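Local coordinates for protein 16S rRNA methylase (Uncultured bacterium, PDB 7JLZ) that probably methylates adenine 1408 of 16S rRNA in the 30S ribosomal subunit, using S-adenosylmethionine, a modification that confers aminoglycoside resistance, at residues Y38-A43 against E62-K67; P187-S190 against K194-S197; E116-I121 against E168-H173. All coordinates share one frame; numbering follows the deposited sequence.

Interaction 1. Residues Y38-A43 against E62-K67; sequences YVYKNA and ENYSRK. With SO4 (sulfate ion), chain B.
Y40 on helix 37-45 packs against Y64 and K67 of helix 58-70, one turn apart on the facing side of that helix. CB of Y40 begins the contact, lying 3.5 Å from CD1 of Y64. With CG anti to the backbone N (chi1 166°), the ring is directed at helix 58-70: CG stays close to the same CD1, and CD2 comes within 3.5 Å of Y64 CE1. The two rings meet obliquely, their planes 49° apart and their centroids 5.2 Å from each other. Further out the neighbour changes. CZ of Y40 rests 3.5 Å from CE of K67, whose chain bends at chi3 and chi4 and crosses the tyrosine at about a right angle. The phenol OH hydrogen-bonds to E71, the residue that also forms a salt bridge with K67 NZ. On another side of helix 58-70, R66 joins E62 OE2 through NH2 (2.7 Å) and holds a sulfate through NE and NH2. These helices are successive crossovers of the Rossmann-like sheet. Their contact is thus apolar at the base of Y40 and polar at its tip, where one carboxylate serves both phenol and ammonium.

Interaction 2. Residues P187-S190 against K194-S197; sequences PIES and KKLS. With SO4 (sulfate ion), chain E.
The linker between helix 182-185 and strand 205-211 folds back on itself here, bringing K195 against S190 and E189. K195 does most of the reaching. Its chain runs extended from CB to CE and then bends at the last torsion (chi4 69°), which turns the ammonium onto the backbone carbonyl of S190. The resulting hydrogen bond, K195 NZ to S190 O, is 2.7 Å long; the donor stands 30° out of the carbonyl plane, with a C=O...N angle of 149°. The same NZ is bonded to the hydroxyl of S193, so the lysine is shared by S190 O and S193 OG.

E189 lies across the aliphatic end of K195. Its OE1 is 3.8 Å from K195 CE, while the charged atoms OE1 and NZ remain 4.7 Å apart: the opposite charges probably attract, but they are not in contact. Both residues also touch a crystal neighbour, which may influence their poses.

In the class I methyltransferase fold this is the connection between the last two strands of the sheet, 172-179 and 205-211, and in related A1408 methyltransferases the corresponding linker takes part in recognising the 30S subunit. Within it S190 forms an ST turn, its OG receiving hydrogen bonds from the backbone N of W192 and of S193. Its first torsion sets that OG beside the carbonyl carbon of S190, where it reaches the sulfate and donates to O2 at 2.7 Å. The anion, probably from the crystallisation liquor, is also bound by T191 N, K186 NZ and R37 NH1, a basic pocket that could plausibly accommodate an RNA phosphate.

Interaction 3. Residues E116-I121 against E168-H173; sequences EKNSLI and EKNNLH
N118 and I121 meet N170 and L172 where the chain leaves helix 156-168 for strand 172-179. That exit is a Schellman motif with N171 as its C-prime residue at positive phi, and the type I turn from E168 to N171 places N170 and then L172 towards the short helices 115-118 and 120-124.

The apolar part of the contact is the pair I121 and L172, whose side chains cross at about a right angle. CG2 of I121, the branch anti to the backbone N, approaches CD1 of L172 to 3.8 Å and has CD2 slightly farther off. Behind them I121 also touches L97 and I99 of strand 94-100, and L172 touches F209 of strand 205-211, so the pair continues into the packing against the central sheet.

The direct polar contact is modest. N118 ND2 gives a weak hydrogen bond to N170 OD1 (3.4 Å, 140° at the hydrogen), and the two amide planes are turned 74° against each other. The same OD1 comes closer to N118 CB, at 3.2 Å, so it sits beside the root of the asparagine as well as its amide. Rotation of the N118 amide is probably fixed more by its other end, since N118 OD1 accepts a hydrogen bond from L107 N.

Backbone joins backbone through solvent. N118 O already accepts I121 N within its own segment, and a water adds a second link, donating one hydrogen to N118 O at 2.9 Å and the other to N170 O at 2.8 Å.

Interactions 1 and 2 are neighbours, their centres 16 Å apart, and they touch directly: Y38 of helix 37-45 packs its CD1 3.6 Å from I188 CG1 and 3.7 Å from P187 CB. Helix 37-45 follows the glycine-rich GTGDG loop after strand 26-31, a sequence that in class I methyltransferases lines the S-adenosylmethionine site, so both contacts probably flank the cofactor end of the sheet. Interaction 3 lies on the opposite side of the chain's centre, at the start of strand 172-179 whose far end leads towards the 187-197 linker. Its centre is 28 Å from that of interaction 1 and 30 Å from that of interaction 2, with nearest atoms about 14 Å and 17 Å away.

Interaction 1. Residues Y38-A43 against E62-K67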
ATOM      1  N   TYR A  38       4.695   4.378  -7.267  1.00 25.03           N
ATOM      2  CA  TYR A  38       3.504   4.993  -6.689  1.00 24.51           C
ATOM      3  C   TYR A  38       3.870   6.017  -5.626  1.00 23.34           C
ATOM      4  O   TYR A  38       3.256   7.091  -5.539  1.00 26.36           O
ATOM      5  CB  TYR A  38       2.624   3.896  -6.096  1.00 25.26           C
ATOM      6  CG  TYR A  38       1.237   4.318  -5.633  1.00 26.78           C
ATOM      7  CD1 TYR A  38       0.196   4.415  -6.542  1.00 32.38           C
ATOM      8  CD2 TYR A  38       0.964   4.563  -4.295  1.00 33.51           C
ATOM      9  CE1 TYR A  38      -1.063   4.765  -6.157  1.00 37.69           C
ATOM     10  CE2 TYR A  38      -0.315   4.920  -3.887  1.00 35.00           C
ATOM     11  CZ  TYR A  38      -1.323   5.020  -4.829  1.00 34.62           C
ATOM     12  OH  TYR A  38      -2.595   5.370  -4.455  1.00 42.73           O
ATOM     13  N   VAL A  39       4.880   5.699  -4.819  1.00 24.84           N
ATOM     14  CA  VAL A  39       5.315   6.610  -3.762  1.00 24.18           C
ATOM     15  C   VAL A  39       5.858   7.897  -4.370  1.00 29.01           C
ATOM     16  O   VAL A  39       5.463   9.007  -3.989  1.00 29.18           O
ATOM     17  CB  VAL A  39       6.368   5.919  -2.883  1.00 23.72           C
ATOM     18  CG1 VAL A  39       6.960   6.927  -1.880  1.00 27.56           C
ATOM     19  CG2 VAL A  39       5.732   4.721  -2.156  1.00 26.17           C
ATOM     20  N   TYR A  40       6.760   7.757  -5.344  1.00 27.37           N
ATOM     21  CA  TYR A  40       7.363   8.907  -6.014  1.00 27.58           C
ATOM     22  C   TYR A  40       6.313   9.770  -6.708  1.00 29.18           C
ATOM     23  O   TYR A  40       6.294  10.996  -6.557  1.00 30.10           O
ATOM     24  CB  TYR A  40       8.395   8.393  -7.018  1.00 31.22           C
ATOM     25  CG  TYR A  40       8.898   9.381  -8.052  1.00 32.32           C
ATOM     26  CD1 TYR A  40       9.979  10.209  -7.789  1.00 35.03           C
ATOM     27  CD2 TYR A  40       8.334   9.429  -9.325  1.00 30.62           C
ATOM     28  CE1 TYR A  40      10.455  11.095  -8.761  1.00 31.64           C
ATOM     29  CE2 TYR A  40       8.808  10.300 -10.291  1.00 35.25           C
ATOM     30  CZ  TYR A  40       9.867  11.127 -10.001  1.00 36.81           C
ATOM     31  OH  TYR A  40      10.340  11.994 -10.963  1.00 40.41           O
ATOM     32  N   LYS A  41       5.445   9.143  -7.501  1.00 28.24           N
ATOM     33  CA  LYS A  41       4.463   9.907  -8.253  1.00 31.32           C
ATOM     34  C   LYS A  41       3.521  10.655  -7.322  1.00 34.38           C
ATOM     35  O   LYS A  41       3.221  11.834  -7.542  1.00 37.27           O
ATOM     36  CB  LYS A  41       3.694   8.971  -9.182  1.00 35.63           C
ATOM     37  CG  LYS A  41       4.559   8.374 -10.286  1.00 31.55           C
ATOM     38  CD  LYS A  41       4.891   9.408 -11.367  1.00 36.47           C
ATOM     39  CE  LYS A  41       5.612   8.785 -12.566  1.00 40.03           C
ATOM     40  NZ  LYS A  41       5.813   9.769 -13.687  1.00 39.87           N
ATOM     41  N   ASN A  42       3.071  10.001  -6.250  1.00 30.05           N
ATOM     42  CA  ASN A  42       2.122  10.658  -5.361  1.00 31.53           C
ATOM     43  C   ASN A  42       2.798  11.732  -4.516  1.00 29.57           C
ATOM     44  O   ASN A  42       2.216  12.804  -4.299  1.00 32.87           O
ATOM     45  CB  ASN A  42       1.401   9.617  -4.505  1.00 31.85           C
ATOM     46  CG  ASN A  42       0.203   9.024  -5.230  1.00 40.11           C
ATOM     47  OD1 ASN A  42       0.230   7.881  -5.674  1.00 37.59           O
ATOM     48  ND2 ASN A  42      -0.850   9.819  -5.372  1.00 43.13           N
ATOM     49  N   ALA A  43       4.038  11.493  -4.078  1.00 28.77           N
ATOM     50  CA  ALA A  43       4.781  12.520  -3.347  1.00 31.01           C
ATOM     51  C   ALA A  43       4.940  13.797  -4.167  1.00 33.78           C
ATOM     52  O   ALA A  43       4.746  14.906  -3.657  1.00 34.60           O
ATOM     53  CB  ALA A  43       6.150  11.982  -2.932  1.00 30.93           C
ATOM     54  N   GLU A  62      15.556   0.635  -5.147  1.00 27.60           N
ATOM     55  CA  GLU A  62      16.790   1.348  -5.479  1.00 26.74           C
ATOM     56  C   GLU A  62      16.548   2.502  -6.457  1.00 30.63           C
ATOM     57  O   GLU A  62      16.989   3.631  -6.220  1.00 34.00           O
ATOM     58  CB  GLU A  62      17.806   0.357  -6.055  1.00 33.41           C
ATOM     59  CG  GLU A  62      18.958   1.010  -6.796  1.00 40.94           C
ATOM     60  CD  GLU A  62      19.961   0.008  -7.346  1.00 48.68           C
ATOM     61  OE1 GLU A  62      19.923  -1.171  -6.936  1.00 48.94           O
ATOM     62  OE2 GLU A  62      20.790   0.406  -8.196  1.00 48.91           O
ATOM     63  N   ASN A  63      15.846   2.239  -7.564  1.00 30.11           N
ATOM     64  CA  ASN A  63      15.705   3.249  -8.620  1.00 30.54           C
ATOM     65  C   ASN A  63      14.913   4.466  -8.135  1.00 33.62           C
ATOM     66  O   ASN A  63      15.378   5.606  -8.253  1.00 33.52           O
ATOM     67  CB  ASN A  63      15.034   2.627  -9.850  1.00 35.61           C
ATOM     68  CG  ASN A  63      14.764   3.647 -10.960  1.00 46.85           C
ATOM     69  OD1 ASN A  63      15.542   4.577 -11.170  1.00 52.70           O
ATOM     70  ND2 ASN A  63      13.659   3.464 -11.675  1.00 49.91           N
ATOM     71  N   TYR A  64      13.712   4.250  -7.584  1.00 29.52           N
ATOM     72  CA  TYR A  64      12.873   5.387  -7.207  1.00 27.13           C
ATOM     73  C   TYR A  64      13.345   6.071  -5.932  1.00 27.31           C
ATOM     74  O   TYR A  64      13.105   7.273  -5.768  1.00 29.37           O
ATOM     75  CB  TYR A  64      11.397   4.969  -7.086  1.00 27.25           C
ATOM     76  CG  TYR A  64      10.733   5.075  -8.449  1.00 28.26           C
ATOM     77  CD1 TYR A  64      10.405   6.322  -8.986  1.00 28.15           C
ATOM     78  CD2 TYR A  64      10.501   3.950  -9.223  1.00 27.61           C
ATOM     79  CE1 TYR A  64       9.834   6.443 -10.258  1.00 29.03           C
ATOM     80  CE2 TYR A  64       9.931   4.055 -10.509  1.00 27.84           C
ATOM     81  CZ  TYR A  64       9.593   5.306 -11.008  1.00 30.29           C
ATOM     82  OH  TYR A  64       9.037   5.421 -12.273  1.00 34.35           O
ATOM     83  N   SER A  65      14.011   5.360  -5.020  1.00 27.97           N
ATOM     84  CA  SER A  65      14.566   6.067  -3.868  1.00 30.17           C
ATOM     85  C   SER A  65      15.706   6.979  -4.296  1.00 32.44           C
ATOM     86  O   SER A  65      15.882   8.068  -3.736  1.00 33.10           O
ATOM     87  CB  SER A  65      15.033   5.082  -2.790  1.00 30.83           C
ATOM     88  OG  SER A  65      15.970   4.147  -3.303  1.00 31.24           O
ATOM     89  N   ARG A  66      16.491   6.550  -5.291  1.00 29.67           N
ATOM     90  CA  ARG A  66      17.555   7.399  -5.817  1.00 29.11           C
ATOM     91  C   ARG A  66      16.971   8.585  -6.577  1.00 31.89           C
ATOM     92  O   ARG A  66      17.421   9.723  -6.401  1.00 37.88           O
ATOM     93  CB  ARG A  66      18.485   6.576  -6.708  1.00 32.15           C
ATOM     94  CG  ARG A  66      19.614   7.376  -7.328  1.00 36.44           C
ATOM     95  CD  ARG A  66      20.297   6.606  -8.456  1.00 44.62           C
ATOM     96  NE  ARG A  66      20.889   5.351  -7.996  1.00 48.67           N
ATOM     97  CZ  ARG A  66      20.488   4.144  -8.383  1.00 47.34           C
ATOM     98  NH1 ARG A  66      19.488   4.008  -9.248  1.00 42.52           N
ATOM     99  NH2 ARG A  66      21.107   3.066  -7.915  1.00 49.98           N
ATOM    100  N   LYS A  67      15.965   8.338  -7.424  1.00 34.00           N
ATOM    101  CA  LYS A  67      15.288   9.432  -8.121  1.00 37.30           C
ATOM    102  C   LYS A  67      14.735  10.451  -7.137  1.00 36.76           C
ATOM    103  O   LYS A  67      14.881  11.662  -7.328  1.00 41.86           O
ATOM    104  CB  LYS A  67      14.148   8.898  -8.991  1.00 36.81           C
ATOM    105  CG  LYS A  67      14.538   8.483 -10.382  1.00 42.67           C
ATOM    106  CD  LYS A  67      13.321   8.031 -11.188  1.00 44.14           C
ATOM    107  CE  LYS A  67      12.358   9.174 -11.457  1.00 47.83           C
ATOM    108  NZ  LYS A  67      12.805  10.083 -12.556  1.00 51.04           N
TER
HETATM  109  S   SO4 B 401      23.728   4.941  -5.691  1.00 82.63           S
HETATM  110  O1  SO4 B 401      23.416   3.930  -6.663  1.00 83.50           O
HETATM  111  O2  SO4 B 401      23.113   6.183  -6.075  1.00 83.91           O
HETATM  112  O3  SO4 B 401      25.154   5.115  -5.622  1.00 83.71           O
HETATM  113  O4  SO4 B 401      23.230   4.539  -4.404  1.00 74.47           O

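Interaction 2. Residues P187-S190 against K194-S197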
ATOM      1  N   PRO A 187      -0.066   6.233 -11.691  1.00 31.13           N
ATOM      2  CA  PRO A 187       0.874   6.220 -10.565  1.00 28.92           C
ATOM      3  C   PRO A 187       1.437   4.844 -10.261  1.00 28.64           C
ATOM      4  O   PRO A 187       2.562   4.745  -9.760  1.00 32.97           O
ATOM      5  CB  PRO A 187       0.034   6.747  -9.389  1.00 29.06           C
ATOM      6  CG  PRO A 187      -1.096   7.463 -10.010  1.00 40.08           C
ATOM      7  CD  PRO A 187      -1.378   6.787 -11.312  1.00 36.38           C
ATOM      8  N   ILE A 188       0.684   3.781 -10.535  1.00 28.81           N
ATOM      9  CA  ILE A 188       1.094   2.433 -10.146  1.00 26.94           C
ATOM     10  C   ILE A 188       2.082   1.848 -11.152  1.00 26.47           C
ATOM     11  O   ILE A 188       3.127   1.298 -10.778  1.00 27.48           O
ATOM     12  CB  ILE A 188      -0.150   1.535 -10.007  1.00 27.33           C
ATOM     13  CG1 ILE A 188      -1.128   2.113  -8.978  1.00 28.57           C
ATOM     14  CG2 ILE A 188       0.246   0.104  -9.668  1.00 29.15           C
ATOM     15  CD1 ILE A 188      -2.511   1.535  -9.076  1.00 35.93           C
ATOM     16  N   GLU A 189       1.753   1.951 -12.448  1.00 26.41           N
ATOM     17  CA  GLU A 189       2.403   1.246 -13.548  1.00 33.69           C
ATOM     18  C   GLU A 189       2.811   2.249 -14.615  1.00 33.08           C
ATOM     19  O   GLU A 189       2.033   3.142 -14.947  1.00 30.28           O
ATOM     20  CB  GLU A 189       1.427   0.267 -14.213  1.00 38.79           C
ATOM     21  CG  GLU A 189       1.609  -1.202 -13.954  1.00 50.57           C
ATOM     22  CD  GLU A 189       0.836  -2.014 -14.984  1.00 60.50           C
ATOM     23  OE1 GLU A 189       0.056  -1.404 -15.742  1.00 63.24           O
ATOM     24  OE2 GLU A 189       1.012  -3.248 -15.050  1.00 65.51           O
ATOM     25  N   SER A 190       3.992   2.070 -15.200  1.00 32.58           N
ATOM     26  CA  SER A 190       4.313   2.793 -16.423  1.00 33.91           C
ATOM     27  C   SER A 190       3.341   2.421 -17.538  1.00 27.46           C
ATOM     28  O   SER A 190       3.012   1.248 -17.734  1.00 32.62           O
ATOM     29  CB  SER A 190       5.742   2.483 -16.859  1.00 36.07           C
ATOM     30  OG  SER A 190       5.915   2.785 -18.218  1.00 40.09           O
ATOM     31  N   LYS A 194       7.502  -2.260 -21.599  1.00 34.85           N
ATOM     32  CA  LYS A 194       7.146  -3.496 -22.290  1.00 34.92           C
ATOM     33  C   LYS A 194       6.440  -4.455 -21.332  1.00 39.17           C
ATOM     34  O   LYS A 194       6.927  -4.712 -20.234  1.00 39.83           O
ATOM     35  CB  LYS A 194       8.394  -4.162 -22.876  1.00 41.23           C
ATOM     36  CG  LYS A 194       8.094  -5.309 -23.828  1.00 43.20           C
ATOM     37  CD  LYS A 194       7.458  -4.809 -25.114  1.00 40.32           C
ATOM     38  CE  LYS A 194       7.227  -5.957 -26.088  1.00 42.59           C
ATOM     39  NZ  LYS A 194       6.999  -5.487 -27.488  1.00 45.39           N
ATOM     40  N   LYS A 195       5.299  -4.995 -21.766  1.00 50.88           N
ATOM     41  CA  LYS A 195       4.498  -5.915 -20.964  1.00 50.28           C
ATOM     42  C   LYS A 195       3.921  -7.001 -21.867  1.00 51.32           C
ATOM     43  O   LYS A 195       3.891  -6.866 -23.095  1.00 53.69           O
ATOM     44  CB  LYS A 195       3.348  -5.193 -20.242  1.00 50.05           C
ATOM     45  CG  LYS A 195       3.748  -3.948 -19.466  1.00 50.43           C
ATOM     46  CD  LYS A 195       2.531  -3.298 -18.797  1.00 50.25           C
ATOM     47  CE  LYS A 195       2.892  -1.950 -18.169  1.00 45.44           C
ATOM     48  NZ  LYS A 195       3.195  -0.933 -19.232  1.00 40.48           N
ATOM     49  N   LEU A 196       3.445  -8.080 -21.241  1.00 52.45           N
ATOM     50  CA  LEU A 196       2.732  -9.133 -21.959  1.00 55.88           C
ATOM     51  C   LEU A 196       1.401  -8.619 -22.496  1.00 58.16           C
ATOM     52  O   LEU A 196       0.679  -7.884 -21.813  1.00 56.49           O
ATOM     53  CB  LEU A 196       2.467 -10.331 -21.041  1.00 57.63           C
ATOM     54  CG  LEU A 196       3.605 -11.252 -20.615  1.00 57.30           C
ATOM     55  CD1 LEU A 196       3.100 -12.228 -19.564  1.00 59.56           C
ATOM     56  CD2 LEU A 196       4.186 -12.000 -21.814  1.00 50.57           C
ATOM     57  N   SER A 197       1.070  -9.029 -23.720  1.00 59.89           N
ATOM     58  CA  SER A 197      -0.199  -8.692 -24.351  1.00 63.92           C
ATOM     59  C   SER A 197      -1.255  -9.746 -24.039  1.00 71.46           C
ATOM     60  O   SER A 197      -0.951 -10.933 -23.890  1.00 75.81           O
ATOM     61  CB  SER A 197      -0.044  -8.562 -25.870  1.00 71.47           C
ATOM     62  OG  SER A 197       0.323  -7.247 -26.242  1.00 72.29           O
TER
HETATM   63  S   SO4 E 404       5.210   6.398 -18.189  1.00 51.28           S
HETATM   64  O1  SO4 E 404       5.247   7.643 -18.909  1.00 56.33           O
HETATM   65  O2  SO4 E 404       5.677   5.336 -19.042  1.00 58.43           O
HETATM   66  O3  SO4 E 404       3.860   6.121 -17.789  1.00 46.85           O
HETATM   67  O4  SO4 E 404       6.057   6.497 -17.030  1.00 52.42           O

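Interaction 3. Residues E116-I121 against E168-H173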
ATOM      1  N   GLU A 116      -4.182 -13.220  12.599  1.00 74.83           N
ATOM      2  CA  GLU A 116      -3.056 -12.653  13.335  1.00 73.94           C
ATOM      3  C   GLU A 116      -2.132 -11.883  12.400  1.00 70.19           C
ATOM      4  O   GLU A 116      -1.674 -10.784  12.732  1.00 71.11           O
ATOM      5  CB  GLU A 116      -2.290 -13.757  14.064  1.00 75.86           C
ATOM      6  N   LYS A 117      -1.865 -12.433  11.213  1.00 63.53           N
ATOM      7  CA  LYS A 117      -1.038 -11.722  10.241  1.00 58.58           C
ATOM      8  C   LYS A 117      -1.757 -10.498   9.689  1.00 51.74           C
ATOM      9  O   LYS A 117      -1.168  -9.415   9.587  1.00 46.18           O
ATOM     10  CB  LYS A 117      -0.627 -12.654   9.098  1.00 56.78           C
ATOM     11  CG  LYS A 117       0.655 -13.430   9.343  1.00 57.04           C
ATOM     12  CD  LYS A 117       1.208 -13.998   8.040  1.00 60.79           C
ATOM     13  CE  LYS A 117       2.352 -14.968   8.299  1.00 62.92           C
ATOM     14  NZ  LYS A 117       3.372 -14.404   9.228  1.00 61.59           N
ATOM     15  N   ASN A 118      -3.031 -10.649   9.322  1.00 51.62           N
ATOM     16  CA  ASN A 118      -3.739  -9.550   8.671  1.00 45.31           C
ATOM     17  C   ASN A 118      -4.060  -8.404   9.623  1.00 45.95           C
ATOM     18  O   ASN A 118      -4.416  -7.317   9.150  1.00 41.30           O
ATOM     19  CB  ASN A 118      -5.022 -10.060   8.001  1.00 40.33           C
ATOM     20  CG  ASN A 118      -4.746 -11.008   6.828  1.00 42.89           C
ATOM     21  OD1 ASN A 118      -3.677 -10.973   6.210  1.00 41.71           O
ATOM     22  ND2 ASN A 118      -5.724 -11.858   6.519  1.00 46.22           N
ATOM     23  N   SER A 119      -3.924  -8.609  10.940  1.00 47.70           N
ATOM     24  CA  SER A 119      -4.111  -7.535  11.914  1.00 45.14           C
ATOM     25  C   SER A 119      -3.101  -6.405  11.743  1.00 36.02           C
ATOM     26  O   SER A 119      -3.270  -5.342  12.352  1.00 35.56           O
ATOM     27  CB  SER A 119      -4.016  -8.090  13.337  1.00 41.58           C
ATOM     28  OG  SER A 119      -2.672  -8.309  13.714  1.00 43.29           O
ATOM     29  N   LEU A 120      -2.050  -6.620  10.948  1.00 33.50           N
ATOM     30  CA  LEU A 120      -1.121  -5.548  10.619  1.00 31.74           C
ATOM     31  C   LEU A 120      -1.838  -4.352  10.014  1.00 31.17           C
ATOM     32  O   LEU A 120      -1.455  -3.205  10.266  1.00 37.29           O
ATOM     33  CB  LEU A 120      -0.062  -6.080   9.654  1.00 31.81           C
ATOM     34  CG  LEU A 120       0.921  -5.079   9.055  1.00 31.78           C
ATOM     35  CD1 LEU A 120       1.835  -4.546  10.140  1.00 31.07           C
ATOM     36  CD2 LEU A 120       1.726  -5.731   7.947  1.00 31.31           C
ATOM     37  N   ILE A 121      -2.883  -4.600   9.223  1.00 30.51           N
ATOM     38  CA  ILE A 121      -3.561  -3.525   8.497  1.00 28.63           C
ATOM     39  C   ILE A 121      -4.140  -2.503   9.467  1.00 33.38           C
ATOM     40  O   ILE A 121      -3.892  -1.297   9.356  1.00 34.43           O
ATOM     41  CB  ILE A 121      -4.647  -4.114   7.580  1.00 37.08           C
ATOM     42  CG1 ILE A 121      -3.997  -4.955   6.485  1.00 33.26           C
ATOM     43  CG2 ILE A 121      -5.502  -3.013   6.966  1.00 39.45           C
ATOM     44  CD1 ILE A 121      -5.003  -5.734   5.659  1.00 33.59           C
ATOM     45  N   GLU A 168     -14.573  -7.289   7.053  1.00 40.36           N
ATOM     46  CA  GLU A 168     -14.920  -6.993   8.440  1.00 43.06           C
ATOM     47  C   GLU A 168     -14.203  -7.938   9.394  1.00 51.43           C
ATOM     48  O   GLU A 168     -13.877  -7.552  10.526  1.00 48.56           O
ATOM     49  CB  GLU A 168     -16.436  -7.059   8.626  1.00 44.36           C
ATOM     50  CG  GLU A 168     -17.150  -5.861   8.018  1.00 46.88           C
ATOM     51  CD  GLU A 168     -18.627  -5.823   8.330  1.00 56.11           C
ATOM     52  OE1 GLU A 168     -19.241  -6.902   8.466  1.00 58.67           O
ATOM     53  OE2 GLU A 168     -19.170  -4.703   8.442  1.00 59.24           O
ATOM     54  N   LYS A 169     -13.926  -9.166   8.946  1.00 53.41           N
ATOM     55  CA  LYS A 169     -13.129 -10.099   9.732  1.00 57.35           C
ATOM     56  C   LYS A 169     -11.700  -9.613   9.928  1.00 52.60           C
ATOM     57  O   LYS A 169     -10.981 -10.176  10.761  1.00 52.58           O
ATOM     58  CB  LYS A 169     -13.151 -11.485   9.073  1.00 56.52           C
ATOM     59  CG  LYS A 169     -14.459 -12.244   9.295  1.00 60.34           C
ATOM     60  CD  LYS A 169     -14.488 -13.569   8.550  1.00 62.50           C
ATOM     61  CE  LYS A 169     -15.623 -14.467   9.038  1.00 68.93           C
ATOM     62  NZ  LYS A 169     -16.982 -13.905   8.774  1.00 70.82           N
ATOM     63  N   ASN A 170     -11.281  -8.574   9.205  1.00 47.79           N
ATOM     64  CA  ASN A 170      -9.984  -7.936   9.393  1.00 43.22           C
ATOM     65  C   ASN A 170     -10.142  -6.502   9.907  1.00 39.76           C
ATOM     66  O   ASN A 170      -9.251  -5.670   9.731  1.00 39.42           O
ATOM     67  CB  ASN A 170      -9.174  -7.970   8.095  1.00 52.22           C
ATOM     68  CG  ASN A 170      -8.983  -9.385   7.565  1.00 59.61           C
ATOM     69  OD1 ASN A 170      -8.238 -10.178   8.138  1.00 63.65           O
ATOM     70  ND2 ASN A 170      -9.658  -9.705   6.466  1.00 58.47           N
ATOM     71  N   ASN A 171     -11.289  -6.203  10.524  1.00 38.72           N
ATOM     72  CA  ASN A 171     -11.569  -4.930  11.193  1.00 42.18           C
ATOM     73  C   ASN A 171     -11.711  -3.772  10.209  1.00 42.48           C
ATOM     74  O   ASN A 171     -11.512  -2.606  10.569  1.00 41.05           O
ATOM     75  CB  ASN A 171     -10.508  -4.600  12.261  1.00 42.99           C
ATOM     76  CG  ASN A 171     -10.984  -3.545  13.243  1.00 46.93           C
ATOM     77  OD1 ASN A 171     -12.128  -3.577  13.693  1.00 52.05           O
ATOM     78  ND2 ASN A 171     -10.115  -2.592  13.562  1.00 43.50           N
ATOM     79  N   LEU A 172     -12.091  -4.071   8.969  1.00 41.47           N
ATOM     80  CA  LEU A 172     -12.226  -3.065   7.926  1.00 39.89           C
ATOM     81  C   LEU A 172     -13.677  -2.984   7.493  1.00 37.58           C
ATOM     82  O   LEU A 172     -14.273  -3.998   7.124  1.00 39.55           O
ATOM     83  CB  LEU A 172     -11.334  -3.391   6.724  1.00 34.22           C
ATOM     84  CG  LEU A 172      -9.833  -3.354   7.029  1.00 35.67           C
ATOM     85  CD1 LEU A 172      -9.036  -3.895   5.851  1.00 35.58           C
ATOM     86  CD2 LEU A 172      -9.399  -1.935   7.403  1.00 36.89           C
ATOM     87  N   HIS A 173     -14.237  -1.780   7.537  1.00 35.83           N
ATOM     88  CA  HIS A 173     -15.600  -1.535   7.090  1.00 35.22           C
ATOM     89  C   HIS A 173     -15.570  -0.871   5.717  1.00 36.74           C
ATOM     90  O   HIS A 173     -14.987   0.203   5.559  1.00 35.48           O
ATOM     91  CB  HIS A 173     -16.338  -0.669   8.105  1.00 36.61           C
ATOM     92  CG  HIS A 173     -17.691  -0.263   7.649  1.00 44.14           C
ATOM     93  ND1 HIS A 173     -17.942   0.964   7.077  1.00 44.32           N
ATOM     94  CD2 HIS A 173     -18.870  -0.927   7.659  1.00 49.89           C
ATOM     95  CE1 HIS A 173     -19.221   1.039   6.761  1.00 46.02           C
ATOM     96  NE2 HIS A 173     -19.807  -0.094   7.101  1.00 51.72           N
TER
HETATM   97  O   HOH W   1      -6.496  -5.649  10.224  1.00 41.50           O